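Local atomic coordinates of nucleotide pyrophosphohydrolase (Bacillus cereus, PDB entry 5IE9), a protein that probably hydrolyses nucleoside triphosphates to monophosphates and pyrophosphate, as a metal-dependent pyrophosphohydrolase of the MazG family. Residues C[32-37]-C[68-73]; C[22-27]-C[77-82]. All blocks are in the same frame, centred on the assembly; numbering follows the deposited sequence.

Contact 1: C[32-37]-C[68-73]; sequences ARLTEE and GDVLFV
Val-73 wedges its two methyls against helix 27-49: CG1 lies 3.8 Å from Leu-34 CG and equally near Arg-33 CB, whereas CG2 meets Glu-37 CG at 3.7 Å. The two segments run antiparallel at 170°, their axes 9.2 Å apart. One turn earlier on helix 62-80, Val-70 continues the apolar layer, its CG1 3.9 Å from Leu-34 CD2 and its CG2 against the CB and carbonyl of Glu-37. The side chains of Leu-34 and Val-70 cross at about a right angle.

The other side is polar and more open at Arg-33 and Asp-69, although Glu-37 is buried. Glu-37 places CG beside its own backbone N (chi1 -81°) and bends again at chi2, bringing OE1 up to Asp-69 CB. Glu-37 OE1 and Asp-69 OD2, two like-charged acceptors without a hydrogen bond, stand 3.4 Å apart, the carboxylate planes turned 77° against each other. Arg-33 NH2 takes Glu-37 OE2 at the guanidinium edge in a 2.6 Å salt bridge, and NE makes a second, with a weak hydrogen bond, to Glu-36 OE1, forming one network. Glu-37 and Glu-66 bind manganese; Asp-69 falls at the aspartate of the family's ExxD motif. Such carboxylates imply an acidic site for divalent cations, probably the catalytic one.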
ATOM      1  N   ALA C  32       7.577   5.266  -2.576  1.00 62.03           N
ATOM      2  CA  ALA C  32       7.403   5.415  -1.132  1.00 62.59           C
ATOM      3  C   ALA C  32       6.385   6.502  -0.805  1.00 61.84           C
ATOM      4  O   ALA C  32       5.508   6.280   0.038  1.00 61.90           O
ATOM      5  CB  ALA C  32       8.731   5.694  -0.457  1.00 65.83           C
ATOM      6  N   ARG C  33       6.496   7.656  -1.482  1.00 61.65           N
ATOM      7  CA  ARG C  33       5.531   8.757  -1.351  1.00 61.82           C
ATOM      8  C   ARG C  33       4.097   8.305  -1.614  1.00 60.30           C
ATOM      9  O   ARG C  33       3.201   8.614  -0.824  1.00 61.03           O
ATOM     10  CB  ARG C  33       5.872   9.957  -2.260  1.00 62.70           C
ATOM     11  CG  ARG C  33       6.906  10.969  -1.754  1.00 68.03           C
ATOM     12  CD  ARG C  33       6.733  11.493  -0.315  1.00 71.83           C
ATOM     13  NE  ARG C  33       5.333  11.599   0.113  1.00 73.17           N
ATOM     14  CZ  ARG C  33       4.538  12.650  -0.070  1.00 74.96           C
ATOM     15  NH1 ARG C  33       4.978  13.750  -0.668  1.00 77.90           N
ATOM     16  NH2 ARG C  33       3.287  12.596   0.362  1.00 74.61           N
ATOM     17  N   LEU C  34       3.898   7.570  -2.714  1.00 58.53           N
ATOM     18  CA  LEU C  34       2.603   6.985  -3.055  1.00 57.27           C
ATOM     19  C   LEU C  34       2.060   6.031  -2.011  1.00 57.43           C
ATOM     20  O   LEU C  34       0.858   6.062  -1.714  1.00 57.39           O
ATOM     21  CB  LEU C  34       2.672   6.243  -4.379  1.00 56.98           C
ATOM     22  CG  LEU C  34       1.989   6.929  -5.541  1.00 58.00           C
ATOM     23  CD1 LEU C  34       2.442   6.241  -6.812  1.00 58.99           C
ATOM     24  CD2 LEU C  34       0.473   6.912  -5.392  1.00 58.32           C
ATOM     25  N   THR C  35       2.933   5.173  -1.473  1.00 57.66           N
ATOM     26  CA  THR C  35       2.527   4.210  -0.458  1.00 58.29           C
ATOM     27  C   THR C  35       2.040   4.979   0.760  1.00 59.50           C
ATOM     28  O   THR C  35       1.014   4.616   1.336  1.00 60.24           O
ATOM     29  CB  THR C  35       3.660   3.223  -0.096  1.00 60.34           C
ATOM     30  OG1 THR C  35       4.113   2.567  -1.284  1.00 60.80           O
ATOM     31  CG2 THR C  35       3.181   2.170   0.898  1.00 60.84           C
ATOM     32  N   GLU C  36       2.768   6.045   1.108  1.00 60.85           N
ATOM     33  CA  GLU C  36       2.406   6.968   2.189  1.00 63.09           C
ATOM     34  C   GLU C  36       1.038   7.627   1.977  1.00 62.42           C
ATOM     35  O   GLU C  36       0.214   7.652   2.895  1.00 63.71           O
ATOM     36  CB  GLU C  36       3.490   8.035   2.381  1.00 65.32           C
ATOM     37  CG  GLU C  36       3.294   8.920   3.605  1.00 68.57           C
ATOM     38  CD  GLU C  36       4.177  10.157   3.615  1.00 71.67           C
ATOM     39  OE1 GLU C  36       5.105  10.257   2.780  1.00 70.59           O
ATOM     40  OE2 GLU C  36       3.936  11.038   4.475  1.00 75.37           O
ATOM     41  N   GLU C  37       0.799   8.144   0.774  1.00 61.08           N
ATOM     42  CA  GLU C  37      -0.468   8.806   0.486  1.00 61.97           C
ATOM     43  C   GLU C  37      -1.647   7.854   0.496  1.00 61.31           C
ATOM     44  O   GLU C  37      -2.726   8.219   0.977  1.00 63.35           O
ATOM     45  CB  GLU C  37      -0.424   9.604  -0.816  1.00 61.56           C
ATOM     46  CG  GLU C  37       0.230  10.973  -0.691  1.00 64.73           C
ATOM     47  CD  GLU C  37      -0.065  11.679   0.623  1.00 68.63           C
ATOM     48  OE1 GLU C  37      -1.249  11.913   0.959  1.00 70.32           O
ATOM     49  OE2 GLU C  37       0.908  12.003   1.330  1.00 71.37           O
ATOM     50  N   GLY C  68      -7.054  13.697  -3.820  1.00 74.82           N
ATOM     51  CA  GLY C  68      -6.221  14.738  -4.433  1.00 74.10           C
ATOM     52  C   GLY C  68      -4.746  14.582  -4.099  1.00 73.14           C
ATOM     53  O   GLY C  68      -3.884  14.737  -4.977  1.00 72.60           O
ATOM     54  N   ASP C  69      -4.469  14.269  -2.828  1.00 71.91           N
ATOM     55  CA  ASP C  69      -3.116  13.976  -2.347  1.00 71.45           C
ATOM     56  C   ASP C  69      -2.466  12.812  -3.101  1.00 68.49           C
ATOM     57  O   ASP C  69      -1.307  12.907  -3.513  1.00 67.61           O
ATOM     58  CB  ASP C  69      -3.134  13.666  -0.846  1.00 73.89           C
ATOM     59  CG  ASP C  69      -2.978  14.906   0.037  1.00 77.80           C
ATOM     60  OD1 ASP C  69      -2.646  16.018  -0.457  1.00 78.91           O
ATOM     61  OD2 ASP C  69      -3.182  14.743   1.264  1.00 80.29           O
ATOM     62  N   VAL C  70      -3.222  11.729  -3.282  1.00 66.89           N
ATOM     63  CA  VAL C  70      -2.764  10.565  -4.042  1.00 64.96           C
ATOM     64  C   VAL C  70      -2.564  10.952  -5.505  1.00 65.41           C
ATOM     65  O   VAL C  70      -1.520  10.652  -6.086  1.00 67.04           O
ATOM     66  CB  VAL C  70      -3.715   9.353  -3.903  1.00 63.80           C
ATOM     67  CG1 VAL C  70      -3.196   8.177  -4.702  1.00 62.99           C
ATOM     68  CG2 VAL C  70      -3.836   8.929  -2.446  1.00 63.99           C
ATOM     69  N   LEU C  71      -3.544  11.660  -6.070  1.00 65.88           N
ATOM     70  CA  LEU C  71      -3.511  12.106  -7.460  1.00 65.37           C
ATOM     71  C   LEU C  71      -2.301  12.995  -7.760  1.00 65.96           C
ATOM     72  O   LEU C  71      -1.729  12.919  -8.846  1.00 66.28           O
ATOM     73  CB  LEU C  71      -4.804  12.854  -7.803  1.00 67.01           C
ATOM     74  CG  LEU C  71      -5.489  12.855  -9.186  1.00 67.82           C
ATOM     75  CD1 LEU C  71      -5.925  14.280  -9.483  1.00 69.34           C
ATOM     76  CD2 LEU C  71      -4.676  12.315 -10.359  1.00 67.43           C
ATOM     77  N   PHE C  72      -1.917  13.833  -6.796  1.00 66.77           N
ATOM     78  CA  PHE C  72      -0.768  14.726  -6.958  1.00 67.96           C
ATOM     79  C   PHE C  72       0.526  13.938  -7.151  1.00 67.67           C
ATOM     80  O   PHE C  72       1.285  14.224  -8.077  1.00 68.94           O
ATOM     81  CB  PHE C  72      -0.652  15.710  -5.781  1.00 68.77           C
ATOM     82  CG  PHE C  72       0.571  16.591  -5.835  1.00 70.05           C
ATOM     83  CD1 PHE C  72       0.600  17.721  -6.645  1.00 71.44           C
ATOM     84  CD2 PHE C  72       1.703  16.292  -5.062  1.00 70.23           C
ATOM     85  CE1 PHE C  72       1.728  18.540  -6.691  1.00 73.33           C
ATOM     86  CE2 PHE C  72       2.837  17.104  -5.108  1.00 71.35           C
ATOM     87  CZ  PHE C  72       2.850  18.230  -5.927  1.00 72.89           C
ATOM     88  N   VAL C  73       0.749  12.944  -6.285  1.00 66.97           N
ATOM     89  CA  VAL C  73       1.967  12.127  -6.299  1.00 66.53           C
ATOM     90  C   VAL C  73       1.997  11.306  -7.586  1.00 67.55           C
ATOM     91  O   VAL C  73       3.058  11.132  -8.188  1.00 69.40           O
ATOM     92  CB  VAL C  73       2.091  11.233  -5.035  1.00 65.86           C
ATOM     93  CG1 VAL C  73       3.380  10.414  -5.044  1.00 65.22           C
ATOM     94  CG2 VAL C  73       2.037  12.072  -3.770  1.00 65.65           C
TER

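Contact 2: C[22-27]-C[77-82]; sequences EGYFSP and MANSLN
A chi1 of -71° sets Tyr-24 CG beside its backbone N and lays the phenol ring along the last turn of helix 62-80, while Asn-79, at chi1 -70°, directs its side chain at the hydroxyl end. Ser-80 backs one face of the ring: its backbone N sits 4.0 Å above the plane, over the centre of the Tyr-24 ring, and its CA is 4.1 Å from Tyr-24 CD2. Farther out, Asn-79 CB reaches Tyr-24 CZ at 3.5 Å, so the aliphatic root packs against the phenol. The hydroxyl is hydrogen-bonded to Asp-14, which pins the outer end of the ring to helix 6-17.

Looser contacts follow: Pro-27 CB approaches Leu-81 CD2 at 4.4 Å, an apolar pair, and the bent Met-77 chain brings CE to 4.2 Å from the carbonyl Pro-27 O. Asn-82, with positive phi, is the C-prime residue of the Schellman motif that closes the helix. Residues 22-26 end the loop after helix 6-17, Ser-26 is the N-cap of helix 27-49 and Pro-27 its first residue; this corner is braced on the end of helix 62-80, with Tyr-49 of the second subunit packing on Pro-27 and Leu-81.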
ATOM      1  N   GLU C  22      15.505  21.037  -6.110  1.00 95.00           N
ATOM      2  CA  GLU C  22      15.363  19.585  -5.947  1.00 96.21           C
ATOM      3  C   GLU C  22      14.799  18.905  -7.200  1.00 94.21           C
ATOM      4  O   GLU C  22      15.337  17.890  -7.650  1.00 98.28           O
ATOM      5  CB  GLU C  22      14.458  19.258  -4.744  1.00 96.56           C
ATOM      6  CG  GLU C  22      14.829  19.925  -3.420  1.00100.79           C
ATOM      7  CD  GLU C  22      15.683  19.049  -2.511  1.00106.14           C
ATOM      8  OE1 GLU C  22      16.786  18.637  -2.936  1.00110.97           O
ATOM      9  OE2 GLU C  22      15.257  18.788  -1.358  1.00106.54           O
ATOM     10  N   GLY C  23      13.724  19.467  -7.755  1.00 89.23           N
ATOM     11  CA  GLY C  23      12.982  18.822  -8.842  1.00 86.69           C
ATOM     12  C   GLY C  23      12.228  17.592  -8.353  1.00 84.78           C
ATOM     13  O   GLY C  23      11.881  17.489  -7.171  1.00 84.15           O
ATOM     14  N   TYR C  24      11.973  16.656  -9.262  1.00 87.94           N
ATOM     15  CA  TYR C  24      11.237  15.440  -8.922  1.00 83.43           C
ATOM     16  C   TYR C  24      12.059  14.482  -8.073  1.00 82.92           C
ATOM     17  O   TYR C  24      13.273  14.379  -8.245  1.00 84.77           O
ATOM     18  CB  TYR C  24      10.737  14.735 -10.189  1.00 78.87           C
ATOM     19  CG  TYR C  24       9.615  15.472 -10.873  1.00 78.76           C
ATOM     20  CD1 TYR C  24       8.343  15.544 -10.289  1.00 77.24           C
ATOM     21  CD2 TYR C  24       9.820  16.113 -12.108  1.00 80.61           C
ATOM     22  CE1 TYR C  24       7.308  16.233 -10.912  1.00 78.87           C
ATOM     23  CE2 TYR C  24       8.788  16.798 -12.741  1.00 81.43           C
ATOM     24  CZ  TYR C  24       7.541  16.854 -12.137  1.00 81.00           C
ATOM     25  OH  TYR C  24       6.512  17.519 -12.744  1.00 83.76           O
ATOM     26  N   PHE C  25      11.385  13.796  -7.152  1.00 82.16           N
ATOM     27  CA  PHE C  25      11.977  12.684  -6.405  1.00 82.47           C
ATOM     28  C   PHE C  25      12.262  11.536  -7.378  1.00 79.07           C
ATOM     29  O   PHE C  25      11.563  11.392  -8.382  1.00 78.42           O
ATOM     30  CB  PHE C  25      11.027  12.235  -5.276  1.00 83.92           C
ATOM     31  CG  PHE C  25      11.236  12.954  -3.954  1.00 89.53           C
ATOM     32  CD1 PHE C  25      11.621  14.318  -3.903  1.00 93.60           C
ATOM     33  CD2 PHE C  25      11.021  12.272  -2.738  1.00 90.89           C
ATOM     34  CE1 PHE C  25      11.809  14.960  -2.676  1.00 98.92           C
ATOM     35  CE2 PHE C  25      11.211  12.910  -1.506  1.00 94.47           C
ATOM     36  CZ  PHE C  25      11.601  14.255  -1.477  1.00 99.79           C
ATOM     37  N   SER C  26      13.296  10.744  -7.092  1.00 78.79           N
ATOM     38  CA  SER C  26      13.622   9.546  -7.882  1.00 76.41           C
ATOM     39  C   SER C  26      12.449   8.555  -7.836  1.00 72.95           C
ATOM     40  O   SER C  26      11.719   8.527  -6.839  1.00 71.25           O
ATOM     41  CB  SER C  26      14.914   8.889  -7.374  1.00 80.34           C
ATOM     42  OG  SER C  26      14.743   8.289  -6.094  1.00 81.63           O
ATOM     43  N   PRO C  27      12.248   7.756  -8.913  1.00 71.54           N
ATOM     44  CA  PRO C  27      11.074   6.866  -8.996  1.00 68.76           C
ATOM     45  C   PRO C  27      10.818   5.974  -7.764  1.00 67.61           C
ATOM     46  O   PRO C  27       9.665   5.772  -7.386  1.00 66.27           O
ATOM     47  CB  PRO C  27      11.347   6.026 -10.257  1.00 69.84           C
ATOM     48  CG  PRO C  27      12.736   6.358 -10.687  1.00 71.95           C
ATOM     49  CD  PRO C  27      13.021   7.723 -10.167  1.00 72.43           C
ATOM     50  N   MET C  77       4.823  11.358 -10.324  1.00 71.01           N
ATOM     51  CA  MET C  77       5.372  10.116 -10.856  1.00 71.79           C
ATOM     52  C   MET C  77       5.356  10.144 -12.392  1.00 72.27           C
ATOM     53  O   MET C  77       6.389   9.919 -13.034  1.00 73.27           O
ATOM     54  CB  MET C  77       4.576   8.929 -10.291  1.00 73.48           C
ATOM     55  CG  MET C  77       4.906   7.554 -10.859  1.00 77.27           C
ATOM     56  SD  MET C  77       6.374   6.820 -10.121  1.00 84.37           S
ATOM     57  CE  MET C  77       5.691   6.058  -8.647  1.00 80.80           C
ATOM     58  N   ALA C  78       4.193  10.465 -12.958  1.00 70.48           N
ATOM     59  CA  ALA C  78       3.988  10.464 -14.400  1.00 71.60           C
ATOM     60  C   ALA C  78       4.845  11.513 -15.113  1.00 74.42           C
ATOM     61  O   ALA C  78       5.406  11.238 -16.177  1.00 77.07           O
ATOM     62  CB  ALA C  78       2.515  10.653 -14.724  1.00 70.42           C
ATOM     63  N   ASN C  79       4.949  12.701 -14.518  1.00 74.04           N
ATOM     64  CA  ASN C  79       5.756  13.786 -15.064  1.00 75.68           C
ATOM     65  C   ASN C  79       7.236  13.449 -15.033  1.00 77.29           C
ATOM     66  O   ASN C  79       7.932  13.615 -16.034  1.00 79.39           O
ATOM     67  CB  ASN C  79       5.515  15.076 -14.292  1.00 75.91           C
ATOM     68  CG  ASN C  79       4.135  15.679 -14.521  1.00 76.30           C
ATOM     69  OD1 ASN C  79       3.812  16.699 -13.915  1.00 77.46           O
ATOM     70  ND2 ASN C  79       3.324  15.070 -15.382  1.00 75.35           N
ATOM     71  N   SER C  80       7.691  12.968 -13.873  1.00 77.66           N
ATOM     72  CA  SER C  80       9.043  12.430 -13.650  1.00 79.48           C
ATOM     73  C   SER C  80       9.547  11.517 -14.777  1.00 80.90           C
ATOM     74  O   SER C  80      10.720  11.593 -15.154  1.00 82.41           O
ATOM     75  CB  SER C  80       9.072  11.684 -12.310  1.00 78.63           C
ATOM     76  OG  SER C  80      10.233  10.889 -12.148  1.00 82.92           O
ATOM     77  N   LEU C  81       8.650  10.685 -15.314  1.00 80.28           N
ATOM     78  CA  LEU C  81       8.986   9.675 -16.331  1.00 81.53           C
ATOM     79  C   LEU C  81       8.413   9.991 -17.720  1.00 83.97           C
ATOM     80  O   LEU C  81       8.289   9.098 -18.566  1.00 85.06           O
ATOM     81  CB  LEU C  81       8.534   8.278 -15.868  1.00 78.36           C
ATOM     82  CG  LEU C  81       8.872   7.793 -14.454  1.00 76.63           C
ATOM     83  CD1 LEU C  81       7.989   6.611 -14.085  1.00 75.05           C
ATOM     84  CD2 LEU C  81      10.345   7.449 -14.290  1.00 77.54           C
ATOM     85  N   ASN C  82       8.069  11.261 -17.944  1.00 85.81           N
ATOM     86  CA  ASN C  82       7.508  11.750 -19.218  1.00 88.98           C
ATOM     87  C   ASN C  82       6.280  10.972 -19.728  1.00 87.62           C
ATOM     88  O   ASN C  82       6.063  10.848 -20.937  1.00 90.37           O
ATOM     89  CB  ASN C  82       8.606  11.881 -20.292  1.00 94.07           C
ATOM     90  CG  ASN C  82       9.500  13.091 -20.071  1.00 98.35           C
ATOM     91  OD1 ASN C  82       9.512  14.017 -20.883  1.00103.74           O
ATOM     92  ND2 ASN C  82      10.249  13.098 -18.969  1.00 97.55           N
TER

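Both contacts use helix 62-80, contact 1 against helix 27-49 and contact 2 against the loop that leads into it; their centres are 13 Å apart. Contact 1 joins the helices near the metal site; contact 2 lies towards the end of helix 62-80. In sequence, contact 1 is nested inside the loop that contact 2 closes. They meet directly where Leu-34 CD1 packs on Met-77 CE at 3.7 Å, so a leucine of contact 1 and a methionine of contact 2 are in direct packing contact. The side chain of Glu-37, in contact 1, is about 3 Å from the manganese ion. Both contacts are touched by the second subunit.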